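Local coordinates for substrate-binding protein (Synechococcus sp., PDB 6WPN) that probably binds sugars or oligosaccharides in the periplasm as the substrate-binding component of a transport system, at residues Y182-S193 and G235-Q246; L196-V205 and A220-W228. All coordinates share one frame; numbering follows the deposited sequence.

Interaction 1 of 2, residues Y182-S193 and G235-Q246; sequences YGLFVTVVPDDS and GLLPREVVSQGQ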
# COMPACT_ATOMS: atom_id res chain seq x y z
N TYR A 182 -3.67 2.97 23.22
CA TYR A 182 -3.67 1.77 22.39
C TYR A 182 -2.32 1.55 21.72
O TYR A 182 -1.67 2.51 21.29
CB TYR A 182 -4.80 1.86 21.35
CG TYR A 182 -6.16 1.75 22.00
CD1 TYR A 182 -6.70 0.51 22.30
CD2 TYR A 182 -6.88 2.89 22.35
CE1 TYR A 182 -7.94 0.40 22.91
CE2 TYR A 182 -8.12 2.79 22.97
CZ TYR A 182 -8.64 1.54 23.24
OH TYR A 182 -9.87 1.42 23.85
N GLY A 183 -1.92 0.28 21.62
CA GLY A 183 -0.63 -0.04 21.05
C GLY A 183 -0.58 0.03 19.54
O GLY A 183 0.46 0.36 18.97
N LEU A 184 -1.68 -0.31 18.87
CA LEU A 184 -1.72 -0.30 17.41
C LEU A 184 -3.16 -0.18 16.94
O LEU A 184 -4.11 -0.26 17.74
CB LEU A 184 -1.04 -1.54 16.83
CG LEU A 184 -1.82 -2.86 16.92
CD1 LEU A 184 -1.21 -3.89 15.97
CD2 LEU A 184 -1.85 -3.39 18.35
N PHE A 185 -3.32 -0.01 15.63
CA PHE A 185 -4.64 0.21 15.03
C PHE A 185 -4.60 -0.42 13.64
O PHE A 185 -3.97 0.13 12.73
CB PHE A 185 -4.96 1.70 14.94
CG PHE A 185 -6.37 2.01 14.49
CD1 PHE A 185 -6.78 1.76 13.19
CD2 PHE A 185 -7.26 2.59 15.37
CE1 PHE A 185 -8.07 2.05 12.78
CE2 PHE A 185 -8.55 2.89 14.97
CZ PHE A 185 -8.96 2.62 13.67
N VAL A 186 -5.25 -1.56 13.46
CA VAL A 186 -5.37 -2.19 12.15
C VAL A 186 -6.86 -2.31 11.83
O VAL A 186 -7.61 -2.96 12.56
CB VAL A 186 -4.68 -3.55 12.10
CG1 VAL A 186 -4.85 -4.18 10.72
CG2 VAL A 186 -3.20 -3.40 12.44
N THR A 187 -7.28 -1.66 10.75
CA THR A 187 -8.69 -1.60 10.42
C THR A 187 -9.18 -2.93 9.85
O THR A 187 -8.43 -3.66 9.18
CB THR A 187 -8.97 -0.47 9.42
OG1 THR A 187 -10.39 -0.35 9.22
CG2 THR A 187 -8.30 -0.75 8.08
N VAL A 188 -10.44 -3.24 10.13
CA VAL A 188 -11.10 -4.41 9.57
C VAL A 188 -12.34 -3.99 8.77
O VAL A 188 -13.25 -4.79 8.54
CB VAL A 188 -11.41 -5.44 10.68
CG1 VAL A 188 -12.47 -4.93 11.64
CG2 VAL A 188 -11.79 -6.81 10.12
N VAL A 189 -12.38 -2.73 8.34
CA VAL A 189 -13.41 -2.23 7.44
C VAL A 189 -13.14 -2.87 6.08
O VAL A 189 -12.05 -2.68 5.52
CB VAL A 189 -13.40 -0.69 7.38
CG1 VAL A 189 -14.29 -0.19 6.25
CG2 VAL A 189 -13.86 -0.12 8.71
N PRO A 190 -14.09 -3.62 5.53
CA PRO A 190 -13.78 -4.53 4.40
C PRO A 190 -12.94 -3.95 3.27
O PRO A 190 -11.90 -4.53 2.92
CB PRO A 190 -15.17 -4.93 3.91
CG PRO A 190 -16.01 -4.91 5.13
CD PRO A 190 -15.49 -3.76 5.97
N ASP A 191 -13.34 -2.82 2.69
CA ASP A 191 -12.59 -2.30 1.56
C ASP A 191 -11.82 -1.03 1.91
O ASP A 191 -11.87 -0.03 1.19
CB ASP A 191 -13.50 -2.08 0.35
CG ASP A 191 -13.69 -3.36 -0.45
OD1 ASP A 191 -12.85 -4.29 -0.30
OD2 ASP A 191 -14.65 -3.45 -1.24
N ASP A 192 -11.10 -1.08 3.03
CA ASP A 192 -10.21 0.01 3.41
C ASP A 192 -8.79 -0.53 3.28
O ASP A 192 -8.48 -1.21 2.30
CB ASP A 192 -10.50 0.49 4.84
CG ASP A 192 -10.08 1.93 5.07
OD1 ASP A 192 -8.86 2.20 5.22
OD2 ASP A 192 -10.97 2.81 5.10
N SER A 193 -7.92 -0.23 4.24
CA SER A 193 -6.54 -0.69 4.14
C SER A 193 -6.47 -2.21 4.08
O SER A 193 -7.31 -2.92 4.64
CB SER A 193 -5.73 -0.19 5.34
OG SER A 193 -4.46 -0.82 5.39
N GLY A 235 -9.94 -6.00 24.81
CA GLY A 235 -9.83 -4.57 25.00
C GLY A 235 -8.51 -3.97 24.59
O GLY A 235 -8.21 -2.83 24.96
N LEU A 236 -7.72 -4.70 23.80
CA LEU A 236 -6.39 -4.26 23.41
C LEU A 236 -6.39 -3.42 22.14
O LEU A 236 -5.45 -2.65 21.93
CB LEU A 236 -5.48 -5.47 23.21
CG LEU A 236 -5.35 -6.35 24.46
CD1 LEU A 236 -4.36 -7.48 24.21
CD2 LEU A 236 -4.94 -5.53 25.67
N LEU A 237 -7.40 -3.56 21.31
CA LEU A 237 -7.51 -2.74 20.12
C LEU A 237 -8.59 -1.69 20.31
O LEU A 237 -9.55 -1.90 21.05
CB LEU A 237 -7.86 -3.60 18.90
CG LEU A 237 -6.74 -4.54 18.47
CD1 LEU A 237 -7.17 -5.32 17.23
CD2 LEU A 237 -5.47 -3.75 18.21
N PRO A 238 -8.44 -0.53 19.67
CA PRO A 238 -9.52 0.47 19.72
C PRO A 238 -10.81 -0.13 19.19
O PRO A 238 -10.81 -0.91 18.24
CB PRO A 238 -9.00 1.59 18.81
CG PRO A 238 -7.51 1.40 18.75
CD PRO A 238 -7.30 -0.09 18.85
N ARG A 239 -11.93 0.23 19.83
CA ARG A 239 -13.19 -0.38 19.44
C ARG A 239 -13.58 -0.02 18.02
O ARG A 239 -14.29 -0.79 17.36
CB ARG A 239 -14.30 0.03 20.41
CG ARG A 239 -14.25 -0.64 21.75
CD ARG A 239 -15.40 -0.12 22.60
NE ARG A 239 -15.45 -0.72 23.93
CZ ARG A 239 -16.24 -0.28 24.91
NH1 ARG A 239 -16.23 -0.88 26.09
NH2 ARG A 239 -17.03 0.77 24.70
N GLU A 240 -13.11 1.11 17.51
CA GLU A 240 -13.53 1.59 16.20
C GLU A 240 -12.71 1.00 15.06
O GLU A 240 -12.84 1.47 13.93
CB GLU A 240 -13.49 3.12 16.14
CG GLU A 240 -12.10 3.74 16.33
CD GLU A 240 -11.84 4.19 17.75
OE1 GLU A 240 -12.40 3.58 18.69
OE2 GLU A 240 -11.08 5.17 17.94
N VAL A 241 -11.88 -0.01 15.33
CA VAL A 241 -11.21 -0.68 14.22
C VAL A 241 -12.21 -1.44 13.36
O VAL A 241 -11.97 -1.64 12.16
CB VAL A 241 -10.10 -1.64 14.70
CG1 VAL A 241 -8.97 -0.87 15.39
CG2 VAL A 241 -10.67 -2.70 15.61
N VAL A 242 -13.36 -1.83 13.93
CA VAL A 242 -14.39 -2.52 13.16
C VAL A 242 -15.24 -1.57 12.33
O VAL A 242 -16.06 -2.02 11.52
CB VAL A 242 -15.32 -3.36 14.05
CG1 VAL A 242 -14.54 -4.45 14.78
CG2 VAL A 242 -16.07 -2.47 15.03
N SER A 243 -15.07 -0.26 12.51
CA SER A 243 -15.94 0.69 11.82
C SER A 243 -15.21 1.86 11.17
O SER A 243 -15.83 2.57 10.37
CB SER A 243 -17.00 1.23 12.78
OG SER A 243 -16.41 1.99 13.80
N GLN A 244 -13.93 2.09 11.47
CA GLN A 244 -13.19 3.22 10.92
C GLN A 244 -11.85 2.74 10.38
O GLN A 244 -11.29 1.74 10.86
CB GLN A 244 -12.98 4.32 11.98
CG GLN A 244 -14.26 5.06 12.37
CD GLN A 244 -14.05 6.13 13.42
OE1 GLN A 244 -13.34 5.92 14.40
NE2 GLN A 244 -14.67 7.27 13.22
N GLY A 245 -11.33 3.46 9.39
CA GLY A 245 -10.12 3.08 8.70
C GLY A 245 -8.89 3.80 9.23
O GLY A 245 -8.88 4.34 10.34
N GLN A 246 -7.85 3.84 8.39
CA GLN A 246 -6.55 4.34 8.82
C GLN A 246 -6.55 5.85 9.05
O GLN A 246 -5.63 6.36 9.70
CB GLN A 246 -5.49 3.98 7.78
CG GLN A 246 -5.15 2.50 7.75
CD GLN A 246 -4.66 1.98 9.09
OE1 GLN A 246 -3.82 2.61 9.74
NE2 GLN A 246 -5.18 0.83 9.51

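Interaction 2 of 2, residues L196-V205 and A220-W228; sequences LLESFVQMGV and AGRKAFAFW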
# COMPACT_ATOMS: atom_id res chain seq x y z
N LEU A 196 -4.47 -5.58 7.29
CA LEU A 196 -4.92 -6.77 7.99
C LEU A 196 -4.71 -8.01 7.13
O LEU A 196 -4.12 -9.00 7.58
CB LEU A 196 -6.39 -6.63 8.38
CG LEU A 196 -6.98 -7.70 9.29
CD1 LEU A 196 -6.33 -7.69 10.64
CD2 LEU A 196 -8.46 -7.45 9.40
N LEU A 197 -5.16 -7.96 5.87
CA LEU A 197 -4.92 -9.07 4.96
C LEU A 197 -3.43 -9.32 4.77
O LEU A 197 -3.00 -10.47 4.63
CB LEU A 197 -5.59 -8.80 3.62
CG LEU A 197 -5.70 -10.00 2.69
CD1 LEU A 197 -6.60 -11.06 3.31
CD2 LEU A 197 -6.22 -9.59 1.33
N GLU A 198 -2.64 -8.25 4.73
CA GLU A 198 -1.19 -8.42 4.63
C GLU A 198 -0.62 -9.08 5.88
O GLU A 198 0.34 -9.86 5.78
CB GLU A 198 -0.52 -7.07 4.37
CG GLU A 198 -0.83 -6.48 2.99
CD GLU A 198 -0.56 -4.99 2.91
OE1 GLU A 198 -0.27 -4.38 3.96
OE2 GLU A 198 -0.63 -4.42 1.80
N SER A 199 -1.18 -8.78 7.06
CA SER A 199 -0.70 -9.45 8.27
C SER A 199 -0.96 -10.94 8.21
O SER A 199 -0.15 -11.74 8.69
CB SER A 199 -1.37 -8.85 9.51
OG SER A 199 -2.69 -9.35 9.66
N PHE A 200 -2.10 -11.34 7.62
CA PHE A 200 -2.36 -12.76 7.40
C PHE A 200 -1.23 -13.39 6.61
O PHE A 200 -0.71 -14.45 6.98
CB PHE A 200 -3.70 -12.94 6.67
CG PHE A 200 -4.91 -12.87 7.57
CD1 PHE A 200 -5.36 -11.65 8.05
CD2 PHE A 200 -5.59 -14.01 7.93
CE1 PHE A 200 -6.47 -11.58 8.87
CE2 PHE A 200 -6.70 -13.94 8.76
CZ PHE A 200 -7.14 -12.72 9.23
N VAL A 201 -0.82 -12.75 5.51
CA VAL A 201 0.27 -13.29 4.70
C VAL A 201 1.57 -13.32 5.51
O VAL A 201 2.35 -14.27 5.41
CB VAL A 201 0.42 -12.48 3.40
CG1 VAL A 201 1.53 -13.07 2.55
CG2 VAL A 201 -0.89 -12.45 2.64
N GLN A 202 1.81 -12.28 6.32
CA GLN A 202 3.03 -12.26 7.14
C GLN A 202 2.98 -13.32 8.23
O GLN A 202 4.04 -13.79 8.68
CB GLN A 202 3.25 -10.88 7.76
CG GLN A 202 3.73 -9.83 6.78
CD GLN A 202 3.81 -8.45 7.41
OE1 GLN A 202 2.95 -8.06 8.20
NE2 GLN A 202 4.85 -7.70 7.07
N MSE A 203 1.78 -13.73 8.58
CA MSE A 203 1.58 -14.75 9.63
C MSE A 203 1.64 -16.16 9.03
O MSE A 203 1.29 -17.09 9.74
CB MSE A 203 0.29 -14.47 10.38
CG MSE A 203 0.38 -13.23 11.18
SE MSE A 203 -1.29 -12.90 12.01
CE MSE A 203 -1.31 -14.27 13.35
N GLY A 204 2.08 -16.28 7.79
CA GLY A 204 2.19 -17.58 7.15
C GLY A 204 0.91 -18.13 6.56
O GLY A 204 0.88 -19.30 6.17
N VAL A 205 -0.15 -17.33 6.48
CA VAL A 205 -1.43 -17.80 5.96
C VAL A 205 -1.38 -17.82 4.44
O VAL A 205 -0.92 -16.87 3.80
CB VAL A 205 -2.58 -16.91 6.46
CG1 VAL A 205 -3.91 -17.37 5.86
CG2 VAL A 205 -2.63 -16.92 7.98
N ALA A 220 -2.54 -22.04 10.08
CA ALA A 220 -2.09 -20.66 10.02
C ALA A 220 -3.27 -19.70 10.00
O ALA A 220 -3.28 -18.69 10.72
CB ALA A 220 -1.20 -20.44 8.80
N GLY A 221 -4.28 -19.99 9.17
CA GLY A 221 -5.43 -19.11 9.08
C GLY A 221 -6.25 -19.06 10.35
O GLY A 221 -6.67 -17.98 10.79
N ARG A 222 -6.50 -20.22 10.96
CA ARG A 222 -7.23 -20.24 12.22
C ARG A 222 -6.45 -19.51 13.31
O ARG A 222 -7.03 -18.79 14.13
CB ARG A 222 -7.52 -21.68 12.64
CG ARG A 222 -8.41 -22.43 11.67
CD ARG A 222 -8.83 -23.78 12.22
NE ARG A 222 -7.74 -24.76 12.21
CZ ARG A 222 -7.44 -25.53 11.16
NH1 ARG A 222 -8.14 -25.44 10.04
NH2 ARG A 222 -6.43 -26.39 11.24
N LYS A 223 -5.13 -19.68 13.32
CA LYS A 223 -4.30 -18.96 14.28
C LYS A 223 -4.37 -17.46 14.03
O LYS A 223 -4.43 -16.67 14.99
CB LYS A 223 -2.86 -19.48 14.19
CG LYS A 223 -1.86 -18.85 15.14
CD LYS A 223 -0.50 -19.52 14.98
CE LYS A 223 0.61 -18.74 15.64
NZ LYS A 223 1.94 -19.41 15.44
N ALA A 224 -4.38 -17.05 12.76
CA ALA A 224 -4.46 -15.63 12.44
C ALA A 224 -5.81 -15.04 12.81
O ALA A 224 -5.88 -13.91 13.31
CB ALA A 224 -4.17 -15.42 10.95
N PHE A 225 -6.90 -15.77 12.54
CA PHE A 225 -8.23 -15.30 12.95
C PHE A 225 -8.32 -15.16 14.46
O PHE A 225 -8.84 -14.16 14.97
CB PHE A 225 -9.31 -16.27 12.45
CG PHE A 225 -9.93 -15.86 11.14
CD1 PHE A 225 -9.28 -16.10 9.94
CD2 PHE A 225 -11.17 -15.25 11.11
CE1 PHE A 225 -9.86 -15.72 8.73
CE2 PHE A 225 -11.75 -14.87 9.92
CZ PHE A 225 -11.10 -15.11 8.73
N ALA A 226 -7.83 -16.16 15.20
CA ALA A 226 -7.85 -16.09 16.65
C ALA A 226 -6.99 -14.95 17.17
O ALA A 226 -7.32 -14.32 18.18
CB ALA A 226 -7.40 -17.43 17.24
N PHE A 227 -5.86 -14.69 16.50
CA PHE A 227 -4.98 -13.60 16.90
C PHE A 227 -5.74 -12.29 16.97
O PHE A 227 -5.74 -11.61 18.01
CB PHE A 227 -3.81 -13.50 15.91
CG PHE A 227 -2.84 -12.38 16.20
CD1 PHE A 227 -3.00 -11.14 15.60
CD2 PHE A 227 -1.76 -12.58 17.04
CE1 PHE A 227 -2.11 -10.11 15.85
CE2 PHE A 227 -0.86 -11.56 17.30
CZ PHE A 227 -1.03 -10.32 16.70
N TRP A 228 -6.42 -11.92 15.88
CA TRP A 228 -7.11 -10.64 15.83
C TRP A 228 -8.38 -10.64 16.66
O TRP A 228 -8.73 -9.63 17.28
CB TRP A 228 -7.40 -10.28 14.37
CG TRP A 228 -6.14 -9.98 13.63
CD1 TRP A 228 -5.54 -10.75 12.68
CD2 TRP A 228 -5.32 -8.83 13.81
NE1 TRP A 228 -4.38 -10.14 12.25
CE2 TRP A 228 -4.23 -8.96 12.92
CE3 TRP A 228 -5.39 -7.70 14.63
CZ2 TRP A 228 -3.23 -7.99 12.83
CZ3 TRP A 228 -4.40 -6.75 14.53
CH2 TRP A 228 -3.33 -6.90 13.64

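Interaction 1 of 2, residues Y182-S193 and G235-Q246
Thr187 and Val241 bring their CA atoms within 4.7 Å where two largely irregular segments run in the same order, and one backbone hydrogen bond ties them there, Val188 N to Val241 O at 3.0 Å and nearly straight (173°). Thr187 adds a second tie: its OG1 donates to Gln244 O over 2.8 Å, reaching it from above the carbonyl plane, while the same oxygen accepts from Val189 N in an ST turn. The same hydroxyl therefore takes part both in the local turn and in the tie to the second segment. The apolar part of the contact centres on Phe185, whose CG stands anti to the backbone N (chi1 -172°) and sends the ring across to residues 238-246. Val241 CG1 sits over the middle of one ring face, 3.7 Å from the centroid and 6° off the normal, a CH-pi contact. Glu240 CG and Gln246 NE2 lie at the ring edge. Pro238 is wedged between two aromatic side chains: its CG is 3.6 Å from Phe185 CD2 and 3.9 Å from the centroid of the Tyr182 ring, over that ring's face. With an alanine at Phe185, Val241 CG1 would probably lose the surface it rests on, and a gap is likely to open beside Pro238. Next to it in sequence, Leu184 CD2 meets Leu237 CD2 at 3.6 Å. Glu240 turns its carboxylate to a salt bridge with Arg248 of helix 246-254. The arrangement is a pairing of two inter-helix loops tied by the Val188 and Thr187 bonds, with an ST turn shaping 187-189 and Gly245 as N-cap of the following helix.

Interaction 2 of 2, residues L196-V205 and A220-W228
Trp228 lies between Leu196 and Phe227, and its indole can be traced outward from CB, which places CG anti to the carbonyl carbon (chi1 -69°) and directs the ring at helix 195-202. CG and CD2 pass under Leu196 CD1, which stands over the five-membered ring 3.4 Å from its centroid and is only 3.3 Å from Trp228 CE2, a tight CH-pi contact. Trp228 CD1 lies 4.0 Å from Phe200 CE1. Trp228 NE1 gives a weak, bent hydrogen bond to Ser199 OG (3.2 Å, 130°), and CZ2 lies near the same oxygen. Phe227 CD1 covers the opposite ring face, so the indole is packed from both sides. Phe200 turns its edge to the face of Phe225, planes at 77°, and its CD2 touches Ala224 CB at 3.6 Å. Selenomethionine Met203 bends at its end to set CE 3.5 Å from Ala224 CA, with SE in Met-aromatic contact with Phe227 and Trp228. Beyond the Schellman motif at Gly204, Val205 CG2 packs on Ala224 CB. The axes of the short helical segments approach to 10.0 Å, packing helix 195-202 against helix 219-233, while helix 388-403 touches Leu196, Phe225 and Trp228 and helix 168-179 meets Phe227.

In the fold
Interaction 2 is nested inside the loop closed by interaction 1: the chain runs through 182-193, then 196-205, 220-228 and 235-246. Segment 182-193 leads into helix 195-202, and helix 219-233 leads on to 235-246, so the loop pair and the helix pair belong to one continuous unit. Their centres lie about 15 Å apart, yet they touch, with Val188 CG2 3.5 Å from Leu196 CD2 and Val186 CG2 3.7 Å from Trp228 CH2. Helix 388-403 packs against side chains of both. All four segments belong to the solute-binding protein family region, and the direct contacts are consistent with the loops and helices packing as one connected region of the fold.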